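Long-range contact in peptidyl-tRNA hydrolase (Sulfolobus solfataricus, PDB 1XTY), which hydrolyses peptidyl-tRNAs that have probably dropped off the ribosome during protein synthesis, releasing the tRNA and the N-acyl amino acid: residues V7-I12 and V59-L64. Residues are numbered along the deposited sequence; the frame is centred on the assembly and turned at random.
With SO4 (sulfate ion), chain F.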
loop_
_atom_site.group_PDB
_atom_site.type_symbol
_atom_site.label_atom_id
_atom_site.label_comp_id
_atom_site.label_asym_id
_atom_site.label_seq_id
_atom_site.Cartn_x
_atom_site.Cartn_y
_atom_site.Cartn_z
ATOM N N VAL A 7 1.532 -11.412 1.780
ATOM C CA VAL A 7 0.765 -12.649 1.703
ATOM C C VAL A 7 -0.681 -12.384 2.102
ATOM O O VAL A 7 -0.958 -12.005 3.240
ATOM C CB VAL A 7 1.361 -13.716 2.645
ATOM C CG1 VAL A 7 0.629 -15.046 2.461
ATOM C CG2 VAL A 7 2.852 -13.877 2.370
ATOM N N VAL A 8 -1.603 -12.593 1.167
ATOM C CA VAL A 8 -3.021 -12.360 1.414
ATOM C C VAL A 8 -3.803 -13.658 1.628
ATOM O O VAL A 8 -3.555 -14.654 0.948
ATOM C CB VAL A 8 -3.652 -11.602 0.230
ATOM C CG1 VAL A 8 -5.118 -11.327 0.500
ATOM C CG2 VAL A 8 -2.892 -10.309 -0.016
ATOM N N ARG A 9 -4.740 -13.640 2.576
ATOM C CA ARG A 9 -5.581 -14.805 2.869
ATOM C C ARG A 9 -6.690 -14.935 1.834
ATOM O O ARG A 9 -7.425 -13.981 1.582
ATOM C CB ARG A 9 -6.227 -14.684 4.247
ATOM C CG ARG A 9 -5.301 -14.969 5.405
ATOM C CD ARG A 9 -6.048 -14.862 6.721
ATOM N NE ARG A 9 -7.066 -15.899 6.867
ATOM C CZ ARG A 9 -7.947 -15.935 7.862
ATOM N NH1 ARG A 9 -7.933 -14.986 8.790
ATOM N NH2 ARG A 9 -8.830 -16.920 7.937
ATOM N N SER A 10 -6.823 -16.125 1.258
ATOM C CA SER A 10 -7.841 -16.372 0.244
ATOM C C SER A 10 -9.133 -16.969 0.802
ATOM O O SER A 10 -10.157 -16.968 0.120
ATOM C CB SER A 10 -7.285 -17.311 -0.830
ATOM O OG SER A 10 -6.071 -16.814 -1.365
ATOM N N ASP A 11 -9.093 -17.473 2.032
ATOM C CA ASP A 11 -10.276 -18.092 2.627
ATOM C C ASP A 11 -11.299 -17.135 3.224
ATOM O O ASP A 11 -12.388 -17.555 3.611
ATOM C CB ASP A 11 -9.874 -19.136 3.676
ATOM C CG ASP A 11 -9.002 -18.562 4.773
ATOM O OD1 ASP A 11 -8.798 -19.262 5.789
ATOM O OD2 ASP A 11 -8.513 -17.423 4.621
ATOM N N ILE A 12 -10.959 -15.856 3.318
ATOM C CA ILE A 12 -11.910 -14.883 3.839
ATOM C C ILE A 12 -12.435 -14.099 2.642
ATOM O O ILE A 12 -11.796 -14.062 1.591
ATOM C CB ILE A 12 -11.264 -13.920 4.865
ATOM C CG1 ILE A 12 -10.041 -13.237 4.259
ATOM C CG2 ILE A 12 -10.889 -14.684 6.128
ATOM C CD1 ILE A 12 -9.353 -12.284 5.217
ATOM N N VAL A 59 1.324 -12.471 -3.081
ATOM C CA VAL A 59 0.965 -13.878 -3.165
ATOM C C VAL A 59 -0.192 -14.182 -2.226
ATOM O O VAL A 59 -0.621 -13.317 -1.459
ATOM C CB VAL A 59 2.175 -14.766 -2.821
ATOM C CG1 VAL A 59 3.282 -14.537 -3.838
ATOM C CG2 VAL A 59 2.681 -14.449 -1.419
ATOM N N LYS A 60 -0.705 -15.406 -2.288
ATOM C CA LYS A 60 -1.830 -15.783 -1.444
ATOM C C LYS A 60 -1.679 -17.138 -0.759
ATOM O O LYS A 60 -0.854 -17.961 -1.157
ATOM C CB LYS A 60 -3.118 -15.780 -2.272
ATOM C CG LYS A 60 -3.085 -16.712 -3.477
ATOM C CD LYS A 60 -4.386 -16.646 -4.274
ATOM C CE LYS A 60 -4.327 -17.534 -5.510
ATOM N NZ LYS A 60 -5.599 -17.512 -6.295
ATOM N N VAL A 61 -2.477 -17.337 0.287
ATOM C CA VAL A 61 -2.516 -18.578 1.058
ATOM C C VAL A 61 -3.983 -18.772 1.415
ATOM O O VAL A 61 -4.727 -17.800 1.511
ATOM C CB VAL A 61 -1.681 -18.489 2.364
ATOM C CG1 VAL A 61 -0.207 -18.342 2.033
ATOM C CG2 VAL A 61 -2.159 -17.328 3.214
ATOM N N ASN A 62 -4.412 -20.014 1.610
ATOM C CA ASN A 62 -5.814 -20.263 1.923
ATOM C C ASN A 62 -6.122 -20.604 3.374
ATOM O O ASN A 62 -7.153 -21.216 3.662
ATOM C CB ASN A 62 -6.365 -21.367 1.017
ATOM C CG ASN A 62 -5.416 -22.533 0.890
ATOM O OD1 ASN A 62 -4.886 -23.028 1.886
ATOM N ND2 ASN A 62 -5.196 -22.987 -0.342
ATOM N N SER A 63 -5.242 -20.217 4.290
ATOM C CA SER A 63 -5.482 -20.489 5.701
ATOM C C SER A 63 -4.685 -19.573 6.617
ATOM O O SER A 63 -3.585 -19.131 6.280
ATOM C CB SER A 63 -5.151 -21.946 6.041
ATOM O OG SER A 63 -3.756 -22.131 6.201
ATOM N N LEU A 64 -5.253 -19.297 7.783
ATOM C CA LEU A 64 -4.599 -18.449 8.763
ATOM C C LEU A 64 -3.308 -19.101 9.247
ATOM O O LEU A 64 -2.310 -18.420 9.465
ATOM C CB LEU A 64 -5.531 -18.205 9.951
ATOM C CG LEU A 64 -4.981 -17.305 11.060
ATOM C CD1 LEU A 64 -4.725 -15.911 10.519
ATOM C CD2 LEU A 64 -5.973 -17.252 12.199
HETATM S S SO4 F . -10.376 -16.418 11.247
HETATM O O1 SO4 F . -11.528 -15.520 11.059
HETATM O O2 SO4 F . -9.135 -15.684 10.952
HETATM O O3 SO4 F . -10.500 -17.563 10.323
HETATM O O4 SO4 F . -10.352 -16.898 12.639
HETATM O O HOH W 1 -7.836 -20.585 8.449
#
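Parallel pairing of neighbouring strands 2-9 and 56-61 in the mixed sheet of this PTH2 enzyme joins Val7, Val8 and Arg9 to Val59, Lys60 and Val61. Val8 N donates a hydrogen bond to Val59 O (2.9 Å), Val61 N returns one to Val8 O, and Ser10 N continues the ladder to Val61 O (2.7 Å). Beta-branched valines suit the extended backbone, and Val7, Val59 and Val61 share one face: Val7 CG1, anti to its backbone nitrogen (chi1 -175°), presses tightly on Val61 CG1 at 3.4 Å, while CG2 meets Val59 CG2. Val61 also touches helix 64-76. From the last residue of its strand, Arg9 turns its long chain over the start of that helix, which Ser63 N-caps. Leu64 CB lies over the centre of one guanidinium face and Ile12 CG2 over the other, toward the rim. Asp11 is gripped side-on, OD2 by Arg9 NE in a salt bridge (3.1 Å) and OD1 by NH2, and a water links OD1 to Leu64 N. A methionine in place of Arg9 would probably leave the Asp11 carboxylate without its mate and free to turn. The guanidinium also holds a sulfate, probably from the crystallisation liquor: Arg9 NH1 reaches O2 at 2.6 Å and NH2 reaches O3 at 3.0 Å.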